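Local structure of N-acetyl-beta-D glucosaminidase (4ZM6) at residues G659-D662 and Q666-K669; V627-H632 and S675-R680; K669-F674 and S852-H857; A555-I560 and R655-V660. The protein probably hydrolyses beta-linked N-acetylglucosamine with a family 3 glycosidase domain and acetylates glucosamine in a GCN5-related region that binds acetyl-CoA. All coordinates share one frame; numbering follows the deposited sequence.

Interaction 1: G659-D662 and Q666-K669; sequences GVPD and QSRK. With ACO (acetyl coenzyme *a), chain C.
At the acetyl-CoA site of the GCN5-related region, Pro661 of the short strand 660-661 packs against Ser667 near the start of helix 665-677. Two approaches define this meeting. Ser667 CB lies 3.3 Å from Pro661 O, and Ser667 OG runs alongside the proline ring, 3.5 Å from Pro661 CB. With OG turned beside the backbone N (chi1 -69°), the serine hydroxyl is hydrogen-bonded to Asp664 OD1, just before the helix, and offers Pro661 only a van der Waals contact. Val660 adds its CG1 branch, 3.7 Å from Ser667 O.

Further along, the side chains of Asp662 and Arg668 meet without forming a salt bridge. Asp662 OD1 touches the aliphatic part of the arginine, 3.5 Å from Arg668 CG, whereas the charged atoms Asp662 OD1 and Arg668 NE stay 4.9 Å apart. The carboxylate and guanidinium planes are inclined by 57°. Over one guanidinium face sits Asp662 O, 3.2 Å from Arg668 NE but at too poor an angle for a hydrogen bond. NE instead makes a weak bond to Asp664 O.

The ligand borders both segments. Pro661 CD is 4.0 Å from the thioester atom S1P of acetyl-CoA. Ser667 CA is 3.7 Å from O5P, a pantetheine carbonyl oxygen of acetyl-CoA. On the backbone, Val660 pairs with Arg854 and Asp662 with Ser852, which makes the strand part of a sheet. Helix 665-677, the helix that follows strand 646-649, flanks the pantetheine arm as in GNAT folds, with strand 660-661 a local addition beside it.

Interaction 2: V627-H632 and S675-R680; sequences VGTLLH and SKKGWR. With ACO (acetyl coenzyme *a), chain C.
Two side-chain hydrogen bonds join Thr629 and His632 of helix 627-642 to Lys677 and Trp679, on either side of Gly678. In the first, Lys677 NZ donates to Thr629 OG1 at 2.7 Å; the lysine chain bends at its second torsion (chi2 -86°) and crosses the threonine at a slant. In the second, Trp679 NE1 donates to His632 NE2 over 3.2 Å, nearly straight at 164°, with the acceptor close to the indole plane and the donor close to the imidazole plane.

The ring contacts are of two kinds. His632 and the five-membered ring of Trp679 meet rim to rim with planes 83° apart, neither covering the other's face. Lys677 CG lies 4.2 Å above one face of the His632 ring, toward its rim. Gly678, with positive phi, forms a Schellman motif.

Ligand bonds make up the third group. The glycine-rich turn of Gly624, Gly626 and Gly628 at the start of helix 627-642 is the pyrophosphate-binding loop characteristic of GNAT enzymes. Gly628 N donates to pyrophosphate oxygen O4A of acetyl-CoA at 2.8 Å, and Gly628, having no side chain, lets O6A lie close. Thr629 OG1 donates to O2A at 2.5 Å. Lys676 NZ reaches O9A of the 3'-phosphate, modelled too close for the length to be trusted.

Thr629 OG1 is thus gripped twice, donating to the pyrophosphate and accepting from Lys677; the ammonium would probably polarise the hydroxyl and bring positive charge near the phosphates.

Interaction 3: K669-F674 and S852-H857; sequences KAQAFF and SYRLGH. With ACO (acetyl coenzyme *a), chain C.
Gln671, projecting from helix 665-677, meets Arg854 of strand 847-857, and this single pair carries the contact. It joins the first N-acetyltransferase region, which holds the helix, to the second, whose strand 847-857 pairs with strand 660-661. The packed part is where the amide end meets the arginine: the atom modelled as Gln671 NE2, of uncertain identity, is 2.9 Å from Arg854 NE and 3.3 Å from Arg854 CD. Gln671 extends fully beyond CG, whereas Arg854 leaves its strand with CG anti to the backbone N (chi1 -180°) and bends at its third torsion; the two side chains cross at about a right angle. The amide and guanidinium planes are inclined by 55°, and the amide comes to the guanidinium at its edge.

The pair buries just 92 Å², and no other residues of the two segments touch. Arg854 is partly exposed, and its outer end is held elsewhere, NH1 donating to Asp682 O. Lys669 and Ala672 face solvent.

The helix is packed more closely against acetyl-CoA. Ala670 CB lies 3.2 Å from the pantetheine oxygen O5P, and Phe673 lays one ring face under CCP, which stands 3.8 Å above the plane toward the rim.

The chemistry therefore divides by face: an apolar face receives the cofactor's pantetheine arm, while polar Gln671 meets an arginine tied to a backbone carbonyl, a tie that holds its outer end toward Asp682.

Interaction 4: A555-I560 and R655-V660; sequences AMWDDI and RFFPGV
Trp557 inserts its indole between Phe656 and Phe657, whose rings lie on opposite sides of the indole plane. The six-membered ring does the touching: CZ3 of Trp557 is 3.6 Å from CD1 of Phe656, and CH2 of Trp557 is 3.7 Å from CZ of Phe657. The Phe656 pair is oblique, with planes inclined by 36° and centroids 5.1 Å apart. Against Phe657 the planes are more nearly parallel, at 21°, but have slid so far that the centroids are 5.8 Å apart and overlap is slight. Successive in the chain, the two phenylalanines also touch each other, Phe656 CB standing 4.1 Å above one face of the Phe657 ring.

The three rings form an aromatic cluster in the GNAT domain, between helix 546-561 and the loop that follows strand 646-649. CG of Trp557 is anti to the backbone N (chi1 176°), which carries the indole out from the helix to the two phenylalanines.

A second shell sets the rings. Trp557 NE1 donates to Trp565 O, while Trp565 and Phe561 each meet Phe657 edge-to-face. Leu615 of strand 608-618 touches both Trp557 and Phe656. Farther out, the loop is tied down by backbone bonding of Phe657 to Ser651 and by the salt bridge from Arg655 to Asp834; Ile560 and Phe657 also touch the bound acetyl-CoA.

In the fold
Helix 665-677 runs through interactions 1, 2 and 3, and acetyl-CoA touches all four contacts, interaction 4 through Ile560 and Phe657. Interactions 1 and 3 are the closest, with centres about 5 Å apart: the backbone bond from Arg854 N to Val660 O (2.9 Å) places strand 660-661 beside strand 847-857, which belongs to the second N-acetyltransferase region. Interaction 2 lies toward the phosphate end of the ligand, its centre about 11 Å from that of interaction 3; the two are joined by a backbone bond from Arg680 N to His857 O (2.9 Å). Interaction 4 shares Gly659 and Val660 with interaction 1, about 10 Å between centres, and follows the chain back to the aromatic cluster.

Interaction 1: G659-D662 and Q666-K669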
# COMPACT_ATOMS: atom_id res chain seq x y z
N GLY A 659 1.39 -29.48 12.63
CA GLY A 659 2.05 -28.78 13.72
C GLY A 659 3.52 -28.80 13.42
O GLY A 659 3.90 -28.76 12.25
N VAL A 660 4.36 -28.87 14.44
CA VAL A 660 5.80 -28.86 14.23
C VAL A 660 6.34 -30.28 14.39
O VAL A 660 6.16 -30.89 15.44
CB VAL A 660 6.53 -27.91 15.20
CG1 VAL A 660 8.02 -27.87 14.88
CG2 VAL A 660 5.92 -26.52 15.14
N PRO A 661 7.00 -30.81 13.35
CA PRO A 661 7.62 -32.13 13.44
C PRO A 661 8.41 -32.31 14.73
O PRO A 661 8.94 -31.34 15.27
CB PRO A 661 8.55 -32.15 12.23
CG PRO A 661 7.92 -31.24 11.24
CD PRO A 661 7.14 -30.21 12.01
N ASP A 662 8.47 -33.55 15.21
CA ASP A 662 9.12 -33.87 16.48
C ASP A 662 10.26 -34.89 16.38
O ASP A 662 11.02 -35.06 17.33
CB ASP A 662 8.07 -34.37 17.46
CG ASP A 662 8.57 -34.42 18.88
OD1 ASP A 662 8.86 -33.35 19.44
OD2 ASP A 662 8.67 -35.54 19.42
N GLN A 666 16.65 -30.70 14.47
CA GLN A 666 16.40 -29.39 13.86
C GLN A 666 14.93 -28.97 13.99
O GLN A 666 14.62 -27.78 14.14
CB GLN A 666 16.83 -29.38 12.38
N SER A 667 14.02 -29.94 13.95
CA SER A 667 12.60 -29.66 14.13
C SER A 667 12.26 -29.30 15.57
O SER A 667 11.55 -28.33 15.81
CB SER A 667 11.75 -30.85 13.67
OG SER A 667 11.82 -30.98 12.26
N ARG A 668 12.74 -30.09 16.53
CA ARG A 668 12.51 -29.79 17.94
C ARG A 668 13.10 -28.43 18.31
O ARG A 668 12.51 -27.67 19.07
CB ARG A 668 13.06 -30.89 18.85
CG ARG A 668 12.09 -32.03 19.10
CD ARG A 668 12.75 -33.25 19.74
NE ARG A 668 13.66 -33.92 18.81
CZ ARG A 668 14.35 -35.02 19.09
NH1 ARG A 668 14.23 -35.62 20.27
NH2 ARG A 668 15.16 -35.54 18.17
N LYS A 669 14.26 -28.12 17.73
CA LYS A 669 14.87 -26.80 17.87
C LYS A 669 13.93 -25.70 17.37
O LYS A 669 13.79 -24.65 18.00
CB LYS A 669 16.19 -26.75 17.11
CG LYS A 669 17.05 -25.54 17.43
CD LYS A 669 18.45 -25.66 16.82
CE LYS A 669 19.19 -26.89 17.33
NZ LYS A 669 20.66 -26.81 17.11
N1A ACO C . 23.71 -12.75 16.39
C2A ACO C . 23.65 -13.69 17.37
N3A ACO C . 22.59 -14.51 17.53
C4A ACO C . 21.51 -14.45 16.70
C5A ACO C . 21.52 -13.44 15.62
C6A ACO C . 22.71 -12.57 15.50
N6A ACO C . 22.77 -11.63 14.53
N7A ACO C . 20.36 -13.57 14.97
C8A ACO C . 19.66 -14.57 15.57
N9A ACO C . 20.34 -15.09 16.61
C1B ACO C . 19.87 -16.20 17.48
C2B ACO C . 19.17 -15.70 18.74
O2B ACO C . 19.66 -16.41 19.89
C3B ACO C . 17.68 -15.91 18.51
O3B ACO C . 16.95 -16.29 19.69
P3B ACO C . 16.96 -17.73 20.44
O7A ACO C . 15.92 -18.56 19.72
O8A ACO C . 18.38 -18.24 20.36
O9A ACO C . 16.54 -17.37 21.84
C4B ACO C . 17.62 -16.94 17.38
O4B ACO C . 18.91 -17.00 16.76
C5B ACO C . 16.54 -16.58 16.37
O5B ACO C . 16.92 -17.13 15.11
P1A ACO C . 16.65 -16.38 13.73
O1A ACO C . 17.99 -16.15 13.07
O2A ACO C . 15.69 -15.23 13.89
O3A ACO C . 15.86 -17.60 13.05
P2A ACO C . 16.52 -18.46 11.87
O4A ACO C . 16.86 -17.51 10.75
O5A ACO C . 17.60 -19.34 12.44
O6A ACO C . 15.27 -19.38 11.47
CBP ACO C . 14.05 -21.44 11.82
CCP ACO C . 14.63 -20.19 12.45
CDP ACO C . 12.98 -21.06 10.80
CEP ACO C . 13.40 -22.28 12.91
CAP ACO C . 15.21 -22.19 11.16
OAP ACO C . 15.98 -22.85 12.16
C9P ACO C . 14.77 -23.18 10.12
O9P ACO C . 14.75 -22.84 8.94
N8P ACO C . 14.43 -24.41 10.51
C7P ACO C . 14.06 -25.41 9.53
C6P ACO C . 13.40 -26.63 10.15
C5P ACO C . 12.01 -26.40 10.72
O5P ACO C . 11.68 -27.16 11.62
N4P ACO C . 11.18 -25.45 10.25
C3P ACO C . 9.82 -25.29 10.76
C2P ACO C . 8.78 -26.10 9.97
S1P ACO C . 7.26 -26.35 10.86
C ACO C . 6.31 -25.05 10.45
O ACO C . 6.76 -24.15 9.76
CH3 ACO C . 4.91 -25.03 10.98

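Interaction 2: V627-H632 and S675-R680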
# COMPACT_ATOMS: atom_id res chain seq x y z
N VAL A 627 16.86 -13.95 9.97
CA VAL A 627 16.01 -14.08 8.78
C VAL A 627 14.68 -14.73 9.14
O VAL A 627 13.62 -14.27 8.71
CB VAL A 627 16.69 -14.90 7.67
CG1 VAL A 627 15.73 -15.13 6.50
CG2 VAL A 627 17.96 -14.19 7.20
N GLY A 628 14.74 -15.81 9.92
CA GLY A 628 13.53 -16.48 10.39
C GLY A 628 12.60 -15.49 11.07
O GLY A 628 11.39 -15.51 10.86
N THR A 629 13.19 -14.61 11.87
CA THR A 629 12.44 -13.62 12.62
C THR A 629 11.82 -12.56 11.72
O THR A 629 10.67 -12.17 11.92
CB THR A 629 13.34 -12.97 13.69
OG1 THR A 629 13.65 -13.96 14.69
CG2 THR A 629 12.67 -11.78 14.36
N LEU A 630 12.57 -12.10 10.72
CA LEU A 630 12.02 -11.20 9.70
C LEU A 630 10.73 -11.74 9.10
O LEU A 630 9.69 -11.08 9.12
CB LEU A 630 13.01 -10.95 8.57
CG LEU A 630 13.72 -9.61 8.62
CD1 LEU A 630 14.64 -9.50 9.82
CD2 LEU A 630 14.49 -9.42 7.32
N LEU A 631 10.83 -12.96 8.57
CA LEU A 631 9.73 -13.61 7.86
C LEU A 631 8.57 -13.88 8.80
O LEU A 631 7.41 -13.66 8.46
CB LEU A 631 10.20 -14.93 7.23
CG LEU A 631 11.21 -14.79 6.09
CD1 LEU A 631 11.80 -16.14 5.72
CD2 LEU A 631 10.57 -14.13 4.89
N HIS A 632 8.90 -14.37 9.99
CA HIS A 632 7.92 -14.67 11.02
C HIS A 632 7.08 -13.44 11.39
O HIS A 632 5.86 -13.52 11.52
CB HIS A 632 8.65 -15.20 12.25
CG HIS A 632 7.78 -15.45 13.43
ND1 HIS A 632 7.31 -14.44 14.23
CD2 HIS A 632 7.30 -16.60 13.96
CE1 HIS A 632 6.57 -14.95 15.20
NE2 HIS A 632 6.55 -16.26 15.06
N SER A 675 8.00 -21.26 20.54
CA SER A 675 7.51 -20.99 21.90
C SER A 675 8.16 -19.74 22.48
O SER A 675 7.49 -18.92 23.11
CB SER A 675 7.72 -22.18 22.84
OG SER A 675 8.95 -22.82 22.56
N LYS A 676 9.45 -19.58 22.21
CA LYS A 676 10.20 -18.40 22.65
C LYS A 676 9.66 -17.07 22.12
O LYS A 676 9.85 -16.03 22.75
CB LYS A 676 11.67 -18.55 22.27
CG LYS A 676 12.62 -17.65 23.03
CD LYS A 676 13.90 -18.40 23.35
CE LYS A 676 14.82 -17.57 24.23
NZ LYS A 676 15.22 -16.29 23.57
N LYS A 677 9.01 -17.10 20.95
CA LYS A 677 8.35 -15.93 20.37
C LYS A 677 6.97 -15.69 20.96
O LYS A 677 6.38 -14.63 20.76
CB LYS A 677 8.21 -16.07 18.85
CG LYS A 677 9.51 -16.22 18.09
CD LYS A 677 10.13 -14.88 17.74
CE LYS A 677 11.39 -15.07 16.91
NZ LYS A 677 12.33 -13.93 17.07
N GLY A 678 6.43 -16.69 21.67
CA GLY A 678 5.14 -16.55 22.34
C GLY A 678 4.08 -17.58 21.98
O GLY A 678 3.00 -17.56 22.57
N TRP A 679 4.37 -18.46 21.03
CA TRP A 679 3.43 -19.51 20.64
C TRP A 679 3.22 -20.48 21.80
O TRP A 679 4.18 -20.91 22.42
CB TRP A 679 3.95 -20.30 19.43
CG TRP A 679 3.90 -19.54 18.13
CD1 TRP A 679 4.87 -18.73 17.61
CD2 TRP A 679 2.83 -19.53 17.18
NE1 TRP A 679 4.47 -18.22 16.41
CE2 TRP A 679 3.22 -18.70 16.11
CE3 TRP A 679 1.58 -20.15 17.12
CZ2 TRP A 679 2.41 -18.47 15.01
CZ3 TRP A 679 0.78 -19.92 16.02
CH2 TRP A 679 1.20 -19.08 14.98
N ARG A 680 1.96 -20.81 22.06
CA ARG A 680 1.60 -21.77 23.10
C ARG A 680 1.57 -23.21 22.55
O ARG A 680 0.57 -23.65 21.99
CB ARG A 680 0.25 -21.39 23.73
N1A ACO C . 23.71 -12.75 16.39
C2A ACO C . 23.65 -13.69 17.37
N3A ACO C . 22.59 -14.51 17.53
C4A ACO C . 21.51 -14.45 16.70
C5A ACO C . 21.52 -13.44 15.62
C6A ACO C . 22.71 -12.57 15.50
N6A ACO C . 22.77 -11.63 14.53
N7A ACO C . 20.36 -13.57 14.97
C8A ACO C . 19.66 -14.57 15.57
N9A ACO C . 20.34 -15.09 16.61
C1B ACO C . 19.87 -16.20 17.48
C2B ACO C . 19.17 -15.70 18.74
O2B ACO C . 19.66 -16.41 19.89
C3B ACO C . 17.68 -15.91 18.51
O3B ACO C . 16.95 -16.29 19.69
P3B ACO C . 16.96 -17.73 20.44
O7A ACO C . 15.92 -18.56 19.72
O8A ACO C . 18.38 -18.24 20.36
O9A ACO C . 16.54 -17.37 21.84
C4B ACO C . 17.62 -16.94 17.38
O4B ACO C . 18.91 -17.00 16.76
C5B ACO C . 16.54 -16.58 16.37
O5B ACO C . 16.92 -17.13 15.11
P1A ACO C . 16.65 -16.38 13.73
O1A ACO C . 17.99 -16.15 13.07
O2A ACO C . 15.69 -15.23 13.89
O3A ACO C . 15.86 -17.60 13.05
P2A ACO C . 16.52 -18.46 11.87
O4A ACO C . 16.86 -17.51 10.75
O5A ACO C . 17.60 -19.34 12.44
O6A ACO C . 15.27 -19.38 11.47
CBP ACO C . 14.05 -21.44 11.82
CCP ACO C . 14.63 -20.19 12.45
CDP ACO C . 12.98 -21.06 10.80
CEP ACO C . 13.40 -22.28 12.91
CAP ACO C . 15.21 -22.19 11.16
OAP ACO C . 15.98 -22.85 12.16
C9P ACO C . 14.77 -23.18 10.12
O9P ACO C . 14.75 -22.84 8.94
N8P ACO C . 14.43 -24.41 10.51
C7P ACO C . 14.06 -25.41 9.53
C6P ACO C . 13.40 -26.63 10.15
C5P ACO C . 12.01 -26.40 10.72
O5P ACO C . 11.68 -27.16 11.62
N4P ACO C . 11.18 -25.45 10.25
C3P ACO C . 9.82 -25.29 10.76
C2P ACO C . 8.78 -26.10 9.97
S1P ACO C . 7.26 -26.35 10.86
C ACO C . 6.31 -25.05 10.45
O ACO C . 6.76 -24.15 9.76
CH3 ACO C . 4.91 -25.03 10.98

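Interaction 3: K669-F674 and S852-H857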
# COMPACT_ATOMS: atom_id res chain seq x y z
N LYS A 669 14.26 -28.12 17.73
CA LYS A 669 14.87 -26.80 17.87
C LYS A 669 13.93 -25.70 17.37
O LYS A 669 13.79 -24.65 18.00
CB LYS A 669 16.19 -26.75 17.11
CG LYS A 669 17.05 -25.54 17.43
CD LYS A 669 18.45 -25.66 16.82
CE LYS A 669 19.19 -26.89 17.33
NZ LYS A 669 20.66 -26.81 17.11
N ALA A 670 13.28 -25.94 16.23
CA ALA A 670 12.30 -25.00 15.68
C ALA A 670 11.06 -24.86 16.57
O ALA A 670 10.38 -23.84 16.53
CB ALA A 670 11.89 -25.41 14.28
N GLN A 671 10.76 -25.88 17.37
CA GLN A 671 9.67 -25.77 18.34
C GLN A 671 10.02 -24.76 19.43
O GLN A 671 9.17 -23.96 19.84
CB GLN A 671 9.39 -27.12 19.00
CG GLN A 671 8.86 -28.19 18.06
CD GLN A 671 8.60 -29.50 18.77
OE1 GLN A 671 8.70 -30.58 18.17
NE2 GLN A 671 8.28 -29.42 20.04
N ALA A 672 11.26 -24.80 19.89
CA ALA A 672 11.75 -23.83 20.87
C ALA A 672 11.75 -22.42 20.28
O ALA A 672 11.38 -21.46 20.96
CB ALA A 672 13.15 -24.21 21.33
N PHE A 673 12.14 -22.30 19.02
CA PHE A 673 12.10 -21.01 18.33
C PHE A 673 10.71 -20.39 18.46
O PHE A 673 10.58 -19.22 18.84
CB PHE A 673 12.48 -21.18 16.85
CG PHE A 673 12.27 -19.95 16.03
CD1 PHE A 673 11.05 -19.70 15.42
CD2 PHE A 673 13.30 -19.03 15.85
CE1 PHE A 673 10.86 -18.56 14.66
CE2 PHE A 673 13.11 -17.89 15.10
CZ PHE A 673 11.89 -17.65 14.50
N PHE A 674 9.68 -21.18 18.16
CA PHE A 674 8.30 -20.69 18.16
C PHE A 674 7.75 -20.39 19.56
O PHE A 674 7.09 -19.37 19.74
CB PHE A 674 7.37 -21.67 17.42
CG PHE A 674 7.57 -21.68 15.92
CD1 PHE A 674 7.43 -20.52 15.17
CD2 PHE A 674 7.88 -22.86 15.26
CE1 PHE A 674 7.62 -20.53 13.80
CE2 PHE A 674 8.06 -22.87 13.89
CZ PHE A 674 7.93 -21.71 13.16
N SER A 852 5.52 -37.87 14.17
CA SER A 852 4.80 -37.14 15.23
C SER A 852 5.02 -35.63 15.14
O SER A 852 6.06 -35.18 14.68
CB SER A 852 5.22 -37.66 16.61
OG SER A 852 5.05 -39.07 16.70
N TYR A 853 4.02 -34.87 15.58
CA TYR A 853 4.09 -33.41 15.58
C TYR A 853 3.57 -32.85 16.90
O TYR A 853 2.73 -33.45 17.55
CB TYR A 853 3.25 -32.82 14.44
CG TYR A 853 3.39 -33.54 13.12
CD1 TYR A 853 2.57 -34.62 12.81
CD2 TYR A 853 4.33 -33.14 12.17
CE1 TYR A 853 2.68 -35.28 11.61
CE2 TYR A 853 4.45 -33.80 10.96
CZ TYR A 853 3.62 -34.88 10.69
OH TYR A 853 3.72 -35.55 9.49
N ARG A 854 4.07 -31.67 17.27
CA ARG A 854 3.52 -30.94 18.41
C ARG A 854 2.81 -29.71 17.90
O ARG A 854 3.42 -28.85 17.26
CB ARG A 854 4.63 -30.53 19.37
CG ARG A 854 4.14 -29.76 20.60
CD ARG A 854 5.30 -29.29 21.46
NE ARG A 854 6.19 -30.40 21.80
CZ ARG A 854 5.93 -31.32 22.73
NH1 ARG A 854 4.80 -31.28 23.44
NH2 ARG A 854 6.82 -32.29 22.95
N LEU A 855 1.51 -29.61 18.18
CA LEU A 855 0.73 -28.47 17.73
C LEU A 855 1.14 -27.22 18.49
O LEU A 855 1.70 -27.30 19.58
CB LEU A 855 -0.77 -28.73 17.92
CG LEU A 855 -1.35 -29.97 17.24
CD1 LEU A 855 -2.87 -29.91 17.27
CD2 LEU A 855 -0.84 -30.12 15.81
N GLY A 856 0.86 -26.07 17.88
CA GLY A 856 1.09 -24.77 18.50
C GLY A 856 -0.00 -23.83 18.04
O GLY A 856 -0.50 -23.96 16.92
N HIS A 857 -0.39 -22.90 18.91
CA HIS A 857 -1.43 -21.93 18.58
C HIS A 857 -1.14 -20.62 19.30
O HIS A 857 -0.19 -20.53 20.07
CB HIS A 857 -2.81 -22.47 18.98
CG HIS A 857 -3.05 -22.45 20.46
ND1 HIS A 857 -2.66 -23.48 21.29
CD2 HIS A 857 -3.64 -21.53 21.26
CE1 HIS A 857 -3.00 -23.19 22.53
NE2 HIS A 857 -3.60 -22.01 22.54
N1A ACO C . 23.71 -12.75 16.39
C2A ACO C . 23.65 -13.69 17.37
N3A ACO C . 22.59 -14.51 17.53
C4A ACO C . 21.51 -14.45 16.70
C5A ACO C . 21.52 -13.44 15.62
C6A ACO C . 22.71 -12.57 15.50
N6A ACO C . 22.77 -11.63 14.53
N7A ACO C . 20.36 -13.57 14.97
C8A ACO C . 19.66 -14.57 15.57
N9A ACO C . 20.34 -15.09 16.61
C1B ACO C . 19.87 -16.20 17.48
C2B ACO C . 19.17 -15.70 18.74
O2B ACO C . 19.66 -16.41 19.89
C3B ACO C . 17.68 -15.91 18.51
O3B ACO C . 16.95 -16.29 19.69
P3B ACO C . 16.96 -17.73 20.44
O7A ACO C . 15.92 -18.56 19.72
O8A ACO C . 18.38 -18.24 20.36
O9A ACO C . 16.54 -17.37 21.84
C4B ACO C . 17.62 -16.94 17.38
O4B ACO C . 18.91 -17.00 16.76
C5B ACO C . 16.54 -16.58 16.37
O5B ACO C . 16.92 -17.13 15.11
P1A ACO C . 16.65 -16.38 13.73
O1A ACO C . 17.99 -16.15 13.07
O2A ACO C . 15.69 -15.23 13.89
O3A ACO C . 15.86 -17.60 13.05
P2A ACO C . 16.52 -18.46 11.87
O4A ACO C . 16.86 -17.51 10.75
O5A ACO C . 17.60 -19.34 12.44
O6A ACO C . 15.27 -19.38 11.47
CBP ACO C . 14.05 -21.44 11.82
CCP ACO C . 14.63 -20.19 12.45
CDP ACO C . 12.98 -21.06 10.80
CEP ACO C . 13.40 -22.28 12.91
CAP ACO C . 15.21 -22.19 11.16
OAP ACO C . 15.98 -22.85 12.16
C9P ACO C . 14.77 -23.18 10.12
O9P ACO C . 14.75 -22.84 8.94
N8P ACO C . 14.43 -24.41 10.51
C7P ACO C . 14.06 -25.41 9.53
C6P ACO C . 13.40 -26.63 10.15
C5P ACO C . 12.01 -26.40 10.72
O5P ACO C . 11.68 -27.16 11.62
N4P ACO C . 11.18 -25.45 10.25
C3P ACO C . 9.82 -25.29 10.76
C2P ACO C . 8.78 -26.10 9.97
S1P ACO C . 7.26 -26.35 10.86
C ACO C . 6.31 -25.05 10.45
O ACO C . 6.76 -24.15 9.76
CH3 ACO C . 4.91 -25.03 10.98

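Interaction 4: A555-I560 and R655-V660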
# COMPACT_ATOMS: atom_id res chain seq x y z
N ALA A 555 14.32 -26.13 -3.98
CA ALA A 555 15.70 -26.46 -3.58
C ALA A 555 15.92 -26.25 -2.09
O ALA A 555 16.59 -27.04 -1.44
CB ALA A 555 16.69 -25.64 -4.37
N MET A 556 15.33 -25.19 -1.55
CA MET A 556 15.44 -24.91 -0.12
C MET A 556 14.79 -26.03 0.70
O MET A 556 15.31 -26.40 1.75
CB MET A 556 14.81 -23.55 0.21
CG MET A 556 15.26 -22.97 1.54
SD MET A 556 14.32 -21.49 1.98
CE MET A 556 15.02 -20.30 0.84
N TRP A 557 13.67 -26.56 0.21
CA TRP A 557 12.97 -27.63 0.92
C TRP A 557 13.81 -28.89 0.99
O TRP A 557 13.88 -29.53 2.04
CB TRP A 557 11.62 -27.96 0.29
CG TRP A 557 10.94 -29.12 0.96
CD1 TRP A 557 11.27 -30.44 0.84
CD2 TRP A 557 9.85 -29.06 1.88
NE1 TRP A 557 10.44 -31.20 1.63
CE2 TRP A 557 9.56 -30.38 2.28
CE3 TRP A 557 9.08 -28.01 2.41
CZ2 TRP A 557 8.54 -30.69 3.18
CZ3 TRP A 557 8.06 -28.32 3.30
CH2 TRP A 557 7.80 -29.65 3.67
N ASP A 558 14.41 -29.26 -0.13
CA ASP A 558 15.21 -30.47 -0.17
C ASP A 558 16.42 -30.31 0.72
O ASP A 558 16.81 -31.22 1.43
CB ASP A 558 15.64 -30.80 -1.60
CG ASP A 558 16.25 -32.18 -1.71
OD1 ASP A 558 15.58 -33.17 -1.34
OD2 ASP A 558 17.41 -32.28 -2.17
N ASP A 559 17.00 -29.11 0.68
CA ASP A 559 18.16 -28.78 1.49
C ASP A 559 17.89 -28.94 2.99
O ASP A 559 18.75 -29.42 3.73
CB ASP A 559 18.62 -27.35 1.17
CG ASP A 559 19.98 -27.03 1.74
OD1 ASP A 559 20.74 -27.96 2.07
OD2 ASP A 559 20.29 -25.82 1.84
N ILE A 560 16.69 -28.55 3.43
CA ILE A 560 16.32 -28.53 4.85
C ILE A 560 15.58 -29.79 5.31
O ILE A 560 15.87 -30.31 6.39
CB ILE A 560 15.43 -27.30 5.16
CG1 ILE A 560 16.26 -26.03 5.02
CG2 ILE A 560 14.81 -27.40 6.55
CD1 ILE A 560 15.46 -24.75 5.07
N ARG A 655 -1.71 -28.39 3.32
CA ARG A 655 -0.80 -28.57 4.44
C ARG A 655 0.48 -29.29 4.10
O ARG A 655 0.46 -30.30 3.41
CB ARG A 655 -1.54 -29.37 5.53
CG ARG A 655 -0.65 -29.97 6.60
CD ARG A 655 -1.24 -31.24 7.19
NE ARG A 655 -2.68 -31.15 7.37
CZ ARG A 655 -3.44 -32.16 7.78
NH1 ARG A 655 -2.90 -33.33 8.09
NH2 ARG A 655 -4.75 -31.99 7.90
N PHE A 656 1.60 -28.78 4.62
CA PHE A 656 2.84 -29.54 4.72
C PHE A 656 2.86 -30.30 6.04
O PHE A 656 3.12 -31.50 6.07
CB PHE A 656 4.05 -28.62 4.68
CG PHE A 656 4.16 -27.80 3.43
CD1 PHE A 656 4.59 -28.38 2.24
CD2 PHE A 656 3.88 -26.45 3.44
CE1 PHE A 656 4.72 -27.63 1.09
CE2 PHE A 656 4.00 -25.69 2.29
CZ PHE A 656 4.42 -26.28 1.11
N PHE A 657 2.60 -29.58 7.14
CA PHE A 657 2.57 -30.15 8.49
C PHE A 657 1.37 -29.59 9.27
O PHE A 657 0.99 -28.44 9.07
CB PHE A 657 3.86 -29.81 9.24
CG PHE A 657 5.13 -30.17 8.51
CD1 PHE A 657 5.38 -31.47 8.11
CD2 PHE A 657 6.09 -29.20 8.25
CE1 PHE A 657 6.55 -31.80 7.44
CE2 PHE A 657 7.27 -29.52 7.58
CZ PHE A 657 7.50 -30.82 7.18
N PRO A 658 0.77 -30.41 10.15
CA PRO A 658 -0.34 -29.96 11.00
C PRO A 658 0.15 -29.22 12.24
O PRO A 658 -0.61 -28.47 12.85
CB PRO A 658 -1.00 -31.27 11.42
CG PRO A 658 0.14 -32.22 11.50
CD PRO A 658 1.08 -31.84 10.39
N GLY A 659 1.39 -29.48 12.63
CA GLY A 659 2.05 -28.78 13.72
C GLY A 659 3.52 -28.80 13.42
O GLY A 659 3.90 -28.76 12.25
N VAL A 660 4.36 -28.87 14.44
CA VAL A 660 5.80 -28.86 14.23
C VAL A 660 6.34 -30.28 14.39
O VAL A 660 6.16 -30.89 15.44
CB VAL A 660 6.53 -27.91 15.20
CG1 VAL A 660 8.02 -27.87 14.88
CG2 VAL A 660 5.92 -26.52 15.14